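Local coordinates for protein tryptophan synthase alpha chain (Aquifex aeolicus, PDB 2EKC) that probably cleaves indoleglycerol phosphate to indole and glyceraldehyde 3-phosphate, as the alpha subunit of tryptophan synthase, at residues Cys167-Val179 with Tyr201-Phe213. Sequence-based numbering, arbitrary orientation.
Sequences CEAADEMTYFVSV and YRELCDKPVVVGF
Phe176 turns its ring edge toward the face of Tyr201 in an offset edge-to-face pair, with planes at 71° and centroids 5.5 Å apart. The CB of Cys205 lies over one face of Tyr201, near the rim, while the carbonyl O of Lys207 meets the ring edge in plane and accepts a bond from Tyr201 OH at 2.6 Å. That hydroxyl also lies 2.9 Å from Thr174 OG1, within hydrogen-bonding distance. With a leucine in place of Tyr201, the Lys207 carbonyl would probably lose its hydroxyl partner and Phe176 its aromatic one. Beside this cluster, a disulfide joins Cys167 SG to Cys205 SG, and Lys207, its chain bent at the last torsion (chi4 73°), brings NZ within 2.7 Å of Cys167 O, above the carbonyl plane. On the other side of the sheet, Val210 CG2 touches the Tyr175 ring at its edge, 3.6 Å from CD1. Ser178 OG reaches the Phe213 ring edge and donates to Phe213 O at 2.8 Å. Bonds such as Phe176 N to Val210 O (3.0 Å) pair 174-177 with 209-212 as parallel neighbours, the sixth and seventh strands of a TIM barrel, with Tyr175 directed to the interior near the predicted catalytic Glu49.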
ATOM      1  N   CYS A 167      15.646  -4.387   5.867  1.00 22.41           N
ATOM      2  CA  CYS A 167      15.127  -5.407   6.778  1.00 23.90           C
ATOM      3  C   CYS A 167      15.049  -4.912   8.222  1.00 24.04           C
ATOM      4  O   CYS A 167      14.037  -5.096   8.900  1.00 23.67           O
ATOM      5  CB  CYS A 167      16.006  -6.657   6.712  1.00 25.32           C
ATOM      6  SG  CYS A 167      15.248  -8.165   7.403  1.00 30.36           S
ATOM      7  N   GLU A 168      16.116  -4.278   8.695  1.00 25.40           N
ATOM      8  CA  GLU A 168      16.129  -3.780  10.062  1.00 27.70           C
ATOM      9  C   GLU A 168      15.192  -2.587  10.233  1.00 26.46           C
ATOM     10  O   GLU A 168      14.773  -2.274  11.344  1.00 25.45           O
ATOM     11  CB  GLU A 168      17.555  -3.402  10.480  1.00 30.15           C
ATOM     12  CG  GLU A 168      18.215  -2.350   9.616  1.00 36.16           C
ATOM     13  CD  GLU A 168      19.610  -1.999  10.107  1.00 40.37           C
ATOM     14  OE1 GLU A 168      20.485  -2.895  10.115  1.00 42.00           O
ATOM     15  OE2 GLU A 168      19.828  -0.826  10.488  1.00 41.52           O
ATOM     16  N   ALA A 169      14.851  -1.934   9.127  1.00 25.04           N
ATOM     17  CA  ALA A 169      13.957  -0.781   9.181  1.00 25.12           C
ATOM     18  C   ALA A 169      12.486  -1.186   9.139  1.00 24.33           C
ATOM     19  O   ALA A 169      11.620  -0.447   9.600  1.00 26.18           O
ATOM     20  CB  ALA A 169      14.262   0.167   8.029  1.00 24.86           C
ATOM     21  N   ALA A 170      12.208  -2.359   8.585  1.00 23.30           N
ATOM     22  CA  ALA A 170      10.835  -2.837   8.477  1.00 22.20           C
ATOM     23  C   ALA A 170      10.328  -3.462   9.773  1.00 21.74           C
ATOM     24  O   ALA A 170      11.007  -4.282  10.391  1.00 20.50           O
ATOM     25  CB  ALA A 170      10.724  -3.850   7.337  1.00 21.88           C
ATOM     26  N   ASP A 171       9.132  -3.062  10.186  1.00 21.23           N
ATOM     27  CA  ASP A 171       8.538  -3.613  11.395  1.00 21.77           C
ATOM     28  C   ASP A 171       7.879  -4.952  11.086  1.00 20.90           C
ATOM     29  O   ASP A 171       8.019  -5.911  11.844  1.00 20.64           O
ATOM     30  CB  ASP A 171       7.477  -2.666  11.973  1.00 22.15           C
ATOM     31  CG  ASP A 171       8.073  -1.401  12.557  1.00 25.46           C
ATOM     32  OD1 ASP A 171       8.994  -1.508  13.391  1.00 27.13           O
ATOM     33  OD2 ASP A 171       7.611  -0.300  12.187  1.00 24.94           O
ATOM     34  N   GLU A 172       7.162  -5.017   9.966  1.00 18.44           N
ATOM     35  CA  GLU A 172       6.453  -6.237   9.598  1.00 17.82           C
ATOM     36  C   GLU A 172       6.521  -6.631   8.124  1.00 16.74           C
ATOM     37  O   GLU A 172       6.309  -7.792   7.781  1.00 16.51           O
ATOM     38  CB  GLU A 172       4.985  -6.105   9.995  1.00 18.17           C
ATOM     39  CG  GLU A 172       4.747  -5.901  11.487  1.00 20.17           C
ATOM     40  CD  GLU A 172       3.322  -5.478  11.776  1.00 21.61           C
ATOM     41  OE1 GLU A 172       3.016  -4.271  11.622  1.00 21.42           O
ATOM     42  OE2 GLU A 172       2.506  -6.354  12.136  1.00 20.94           O
ATOM     43  N   MET A 173       6.797  -5.671   7.249  1.00 17.03           N
ATOM     44  CA  MET A 173       6.852  -5.976   5.826  1.00 16.29           C
ATOM     45  C   MET A 173       7.637  -4.943   5.031  1.00 16.67           C
ATOM     46  O   MET A 173       7.920  -3.845   5.517  1.00 16.29           O
ATOM     47  CB  MET A 173       5.433  -6.059   5.260  1.00 16.01           C
ATOM     48  CG  MET A 173       4.700  -4.723   5.294  1.00 17.25           C
ATOM     49  SD  MET A 173       3.085  -4.786   4.520  1.00 17.85           S
ATOM     50  CE  MET A 173       3.539  -4.867   2.811  1.00 18.20           C
ATOM     51  N   THR A 174       7.971  -5.305   3.796  1.00 16.71           N
ATOM     52  CA  THR A 174       8.717  -4.428   2.906  1.00 16.95           C
ATOM     53  C   THR A 174       8.023  -4.357   1.552  1.00 16.56           C
ATOM     54  O   THR A 174       7.245  -5.242   1.192  1.00 13.48           O
ATOM     55  CB  THR A 174      10.157  -4.939   2.674  1.00 18.34           C
ATOM     56  OG1 THR A 174      10.115  -6.215   2.026  1.00 19.82           O
ATOM     57  CG2 THR A 174      10.901  -5.071   3.995  1.00 18.32           C
ATOM     58  N   TYR A 175       8.316  -3.300   0.808  1.00 17.29           N
ATOM     59  CA  TYR A 175       7.740  -3.103  -0.511  1.00 18.72           C
ATOM     60  C   TYR A 175       8.833  -2.815  -1.535  1.00 17.19           C
ATOM     61  O   TYR A 175       9.622  -1.887  -1.360  1.00 17.15           O
ATOM     62  CB  TYR A 175       6.749  -1.931  -0.502  1.00 22.48           C
ATOM     63  CG  TYR A 175       6.263  -1.569  -1.890  1.00 27.55           C
ATOM     64  CD1 TYR A 175       5.479  -2.457  -2.628  1.00 29.28           C
ATOM     65  CD2 TYR A 175       6.649  -0.373  -2.499  1.00 31.38           C
ATOM     66  CE1 TYR A 175       5.094  -2.171  -3.942  1.00 31.24           C
ATOM     67  CE2 TYR A 175       6.271  -0.075  -3.817  1.00 34.17           C
ATOM     68  CZ  TYR A 175       5.495  -0.983  -4.531  1.00 34.30           C
ATOM     69  OH  TYR A 175       5.140  -0.713  -5.838  1.00 35.61           O
ATOM     70  N   PHE A 176       8.879  -3.614  -2.598  1.00 15.19           N
ATOM     71  CA  PHE A 176       9.852  -3.413  -3.665  1.00 16.75           C
ATOM     72  C   PHE A 176       9.119  -3.073  -4.956  1.00 19.64           C
ATOM     73  O   PHE A 176       8.040  -3.599  -5.216  1.00 17.38           O
ATOM     74  CB  PHE A 176      10.676  -4.682  -3.917  1.00 15.95           C
ATOM     75  CG  PHE A 176      11.850  -4.848  -3.002  1.00 16.94           C
ATOM     76  CD1 PHE A 176      11.669  -5.017  -1.635  1.00 16.41           C
ATOM     77  CD2 PHE A 176      13.143  -4.864  -3.515  1.00 17.22           C
ATOM     78  CE1 PHE A 176      12.768  -5.206  -0.787  1.00 18.68           C
ATOM     79  CE2 PHE A 176      14.245  -5.051  -2.679  1.00 17.73           C
ATOM     80  CZ  PHE A 176      14.059  -5.223  -1.317  1.00 15.41           C
ATOM     81  N   VAL A 177       9.707  -2.191  -5.758  1.00 23.78           N
ATOM     82  CA  VAL A 177       9.127  -1.831  -7.048  1.00 27.17           C
ATOM     83  C   VAL A 177       9.683  -2.867  -8.032  1.00 28.40           C
ATOM     84  O   VAL A 177      10.817  -3.319  -7.877  1.00 28.25           O
ATOM     85  CB  VAL A 177       9.547  -0.414  -7.475  1.00 28.21           C
ATOM     86  CG1 VAL A 177       9.012   0.593  -6.473  1.00 30.84           C
ATOM     87  CG2 VAL A 177      11.064  -0.316  -7.569  1.00 28.52           C
ATOM     88  N   SER A 178       8.896  -3.240  -9.036  1.00 29.76           N
ATOM     89  CA  SER A 178       9.320  -4.266  -9.986  1.00 32.00           C
ATOM     90  C   SER A 178      10.233  -3.833 -11.128  1.00 34.28           C
ATOM     91  O   SER A 178      10.850  -4.680 -11.776  1.00 33.50           O
ATOM     92  CB  SER A 178       8.093  -4.962 -10.583  1.00 31.22           C
ATOM     93  OG  SER A 178       7.434  -4.119 -11.509  1.00 30.65           O
ATOM     94  N   VAL A 179      10.321  -2.532 -11.381  1.00 35.96           N
ATOM     95  CA  VAL A 179      11.155  -2.040 -12.475  1.00 38.75           C
ATOM     96  C   VAL A 179      12.254  -1.104 -11.981  1.00 40.35           C
ATOM     97  O   VAL A 179      12.146  -0.515 -10.906  1.00 39.76           O
ATOM     98  CB  VAL A 179      10.293  -1.303 -13.536  1.00 38.65           C
ATOM     99  CG1 VAL A 179       9.794   0.014 -12.976  1.00 39.17           C
ATOM    100  CG2 VAL A 179      11.097  -1.082 -14.811  1.00 39.53           C
ATOM    101  N   TYR A 201      17.220 -10.869  -1.147  1.00 22.70           N
ATOM    102  CA  TYR A 201      16.500 -10.375   0.019  1.00 21.72           C
ATOM    103  C   TYR A 201      16.166 -11.541   0.947  1.00 21.32           C
ATOM    104  O   TYR A 201      16.336 -11.441   2.162  1.00 20.06           O
ATOM    105  CB  TYR A 201      15.217  -9.672  -0.437  1.00 20.89           C
ATOM    106  CG  TYR A 201      14.248  -9.308   0.667  1.00 18.75           C
ATOM    107  CD1 TYR A 201      14.376  -8.116   1.382  1.00 20.19           C
ATOM    108  CD2 TYR A 201      13.181 -10.148   0.977  1.00 19.49           C
ATOM    109  CE1 TYR A 201      13.453  -7.768   2.379  1.00 20.68           C
ATOM    110  CE2 TYR A 201      12.258  -9.813   1.965  1.00 19.49           C
ATOM    111  CZ  TYR A 201      12.396  -8.625   2.659  1.00 20.71           C
ATOM    112  OH  TYR A 201      11.461  -8.291   3.610  1.00 20.31           O
ATOM    113  N   ARG A 202      15.700 -12.643   0.369  1.00 22.37           N
ATOM    114  CA  ARG A 202      15.341 -13.828   1.149  1.00 24.67           C
ATOM    115  C   ARG A 202      16.520 -14.311   1.978  1.00 25.37           C
ATOM    116  O   ARG A 202      16.350 -14.779   3.103  1.00 25.37           O
ATOM    117  CB  ARG A 202      14.889 -14.964   0.231  1.00 24.76           C
ATOM    118  CG  ARG A 202      13.635 -14.673  -0.577  1.00 26.43           C
ATOM    119  CD  ARG A 202      12.451 -14.399   0.320  1.00 25.21           C
ATOM    120  NE  ARG A 202      11.200 -14.368  -0.434  1.00 26.68           N
ATOM    121  CZ  ARG A 202      10.014 -14.108   0.106  1.00 25.64           C
ATOM    122  NH1 ARG A 202       9.917 -13.857   1.405  1.00 25.02           N
ATOM    123  NH2 ARG A 202       8.928 -14.093  -0.654  1.00 24.64           N
ATOM    124  N   GLU A 203      17.710 -14.202   1.397  1.00 26.93           N
ATOM    125  CA  GLU A 203      18.950 -14.618   2.043  1.00 28.79           C
ATOM    126  C   GLU A 203      19.255 -13.772   3.275  1.00 28.89           C
ATOM    127  O   GLU A 203      19.832 -14.255   4.250  1.00 30.25           O
ATOM    128  CB  GLU A 203      20.124 -14.474   1.061  1.00 30.94           C
ATOM    129  CG  GLU A 203      20.032 -15.326  -0.202  1.00 33.76           C
ATOM    130  CD  GLU A 203      21.132 -15.003  -1.208  1.00 37.12           C
ATOM    131  OE1 GLU A 203      22.318 -14.975  -0.814  1.00 39.70           O
ATOM    132  OE2 GLU A 203      20.815 -14.783  -2.396  1.00 37.89           O
ATOM    133  N   LEU A 204      18.858 -12.505   3.223  1.00 27.55           N
ATOM    134  CA  LEU A 204      19.140 -11.565   4.297  1.00 26.39           C
ATOM    135  C   LEU A 204      17.961 -11.148   5.158  1.00 25.87           C
ATOM    136  O   LEU A 204      18.155 -10.538   6.206  1.00 23.83           O
ATOM    137  CB  LEU A 204      19.763 -10.305   3.699  1.00 26.68           C
ATOM    138  CG  LEU A 204      21.090 -10.474   2.958  1.00 27.71           C
ATOM    139  CD1 LEU A 204      21.343  -9.277   2.053  1.00 26.90           C
ATOM    140  CD2 LEU A 204      22.209 -10.641   3.974  1.00 28.26           C
ATOM    141  N   CYS A 205      16.747 -11.480   4.733  1.00 25.17           N
ATOM    142  CA  CYS A 205      15.575 -11.047   5.476  1.00 25.03           C
ATOM    143  C   CYS A 205      14.445 -12.061   5.524  1.00 25.00           C
ATOM    144  O   CYS A 205      14.147 -12.713   4.528  1.00 26.43           O
ATOM    145  CB  CYS A 205      15.063  -9.754   4.854  1.00 24.72           C
ATOM    146  SG  CYS A 205      13.983  -8.768   5.922  1.00 24.16           S
ATOM    147  N   ASP A 206      13.803 -12.169   6.683  1.00 23.98           N
ATOM    148  CA  ASP A 206      12.693 -13.096   6.856  1.00 24.98           C
ATOM    149  C   ASP A 206      11.328 -12.409   6.822  1.00 24.32           C
ATOM    150  O   ASP A 206      10.291 -13.076   6.845  1.00 23.93           O
ATOM    151  CB  ASP A 206      12.847 -13.856   8.174  1.00 27.86           C
ATOM    152  CG  ASP A 206      14.019 -14.816   8.154  1.00 32.31           C
ATOM    153  OD1 ASP A 206      14.058 -15.682   7.251  1.00 31.53           O
ATOM    154  OD2 ASP A 206      14.898 -14.708   9.037  1.00 36.23           O
ATOM    155  N   LYS A 207      11.321 -11.082   6.760  1.00 20.51           N
ATOM    156  CA  LYS A 207      10.058 -10.351   6.741  1.00 20.07           C
ATOM    157  C   LYS A 207       9.385 -10.421   5.368  1.00 18.50           C
ATOM    158  O   LYS A 207      10.051 -10.373   4.337  1.00 18.12           O
ATOM    159  CB  LYS A 207      10.290  -8.892   7.139  1.00 20.82           C
ATOM    160  CG  LYS A 207      11.006  -8.729   8.477  1.00 23.02           C
ATOM    161  CD  LYS A 207      10.863  -7.314   9.007  1.00 26.61           C
ATOM    162  CE  LYS A 207      11.519  -7.159  10.373  1.00 27.10           C
ATOM    163  NZ  LYS A 207      13.002  -7.161  10.283  1.00 30.39           N
ATOM    164  N   PRO A 208       8.049 -10.544   5.343  1.00 16.29           N
ATOM    165  CA  PRO A 208       7.330 -10.617   4.067  1.00 15.64           C
ATOM    166  C   PRO A 208       7.618  -9.439   3.145  1.00 15.88           C
ATOM    167  O   PRO A 208       7.909  -8.328   3.601  1.00 16.18           O
ATOM    168  CB  PRO A 208       5.861 -10.687   4.494  1.00 15.36           C
ATOM    169  CG  PRO A 208       5.851 -10.035   5.849  1.00 16.74           C
ATOM    170  CD  PRO A 208       7.109 -10.568   6.478  1.00 17.04           C
ATOM    171  N   VAL A 209       7.548  -9.689   1.844  1.00 14.29           N
ATOM    172  CA  VAL A 209       7.805  -8.648   0.867  1.00 14.36           C
ATOM    173  C   VAL A 209       6.735  -8.648  -0.210  1.00 14.16           C
ATOM    174  O   VAL A 209       6.357  -9.703  -0.714  1.00 14.50           O
ATOM    175  CB  VAL A 209       9.205  -8.829   0.211  1.00 15.08           C
ATOM    176  CG1 VAL A 209       9.332 -10.220  -0.404  1.00 16.77           C
ATOM    177  CG2 VAL A 209       9.426  -7.760  -0.856  1.00 16.96           C
ATOM    178  N   VAL A 210       6.225  -7.462  -0.535  1.00 14.58           N
ATOM    179  CA  VAL A 210       5.220  -7.324  -1.578  1.00 13.92           C
ATOM    180  C   VAL A 210       5.866  -6.573  -2.740  1.00 14.55           C
ATOM    181  O   VAL A 210       6.729  -5.715  -2.536  1.00 13.27           O
ATOM    182  CB  VAL A 210       3.954  -6.560  -1.081  1.00 15.07           C
ATOM    183  CG1 VAL A 210       3.253  -7.368   0.005  1.00 17.01           C
ATOM    184  CG2 VAL A 210       4.329  -5.189  -0.561  1.00 17.50           C
ATOM    185  N   VAL A 211       5.462  -6.914  -3.956  1.00 14.75           N
ATOM    186  CA  VAL A 211       6.024  -6.296  -5.150  1.00 16.06           C
ATOM    187  C   VAL A 211       4.941  -5.598  -5.961  1.00 18.12           C
ATOM    188  O   VAL A 211       3.874  -6.161  -6.202  1.00 15.48           O
ATOM    189  CB  VAL A 211       6.721  -7.363  -6.022  1.00 16.64           C
ATOM    190  CG1 VAL A 211       7.159  -6.771  -7.350  1.00 16.54           C
ATOM    191  CG2 VAL A 211       7.919  -7.922  -5.270  1.00 15.73           C
ATOM    192  N   GLY A 212       5.225  -4.373  -6.385  1.00 20.58           N
ATOM    193  CA  GLY A 212       4.247  -3.628  -7.152  1.00 25.77           C
ATOM    194  C   GLY A 212       4.738  -3.058  -8.466  1.00 28.44           C
ATOM    195  O   GLY A 212       5.880  -3.274  -8.874  1.00 30.15           O
ATOM    196  N   PHE A 213       3.844  -2.313  -9.110  1.00 32.12           N
ATOM    197  CA  PHE A 213       4.073  -1.666 -10.397  1.00 34.55           C
ATOM    198  C   PHE A 213       3.949  -2.641 -11.556  1.00 35.70           C
ATOM    199  O   PHE A 213       4.663  -3.642 -11.619  1.00 35.25           O
ATOM    200  CB  PHE A 213       5.449  -0.999 -10.469  1.00 36.40           C
ATOM    201  CG  PHE A 213       5.674  -0.245 -11.753  1.00 39.27           C
ATOM    202  CD1 PHE A 213       5.081   0.997 -11.957  1.00 40.25           C
ATOM    203  CD2 PHE A 213       6.414  -0.810 -12.787  1.00 40.15           C
ATOM    204  CE1 PHE A 213       5.220   1.667 -13.174  1.00 40.62           C
ATOM    205  CE2 PHE A 213       6.559  -0.150 -14.007  1.00 40.94           C
ATOM    206  CZ  PHE A 213       5.960   1.090 -14.200  1.00 40.25           C
TER
HETATM  207  O   HOH W   1       2.236  -0.715  -7.074  1.00 44.99           O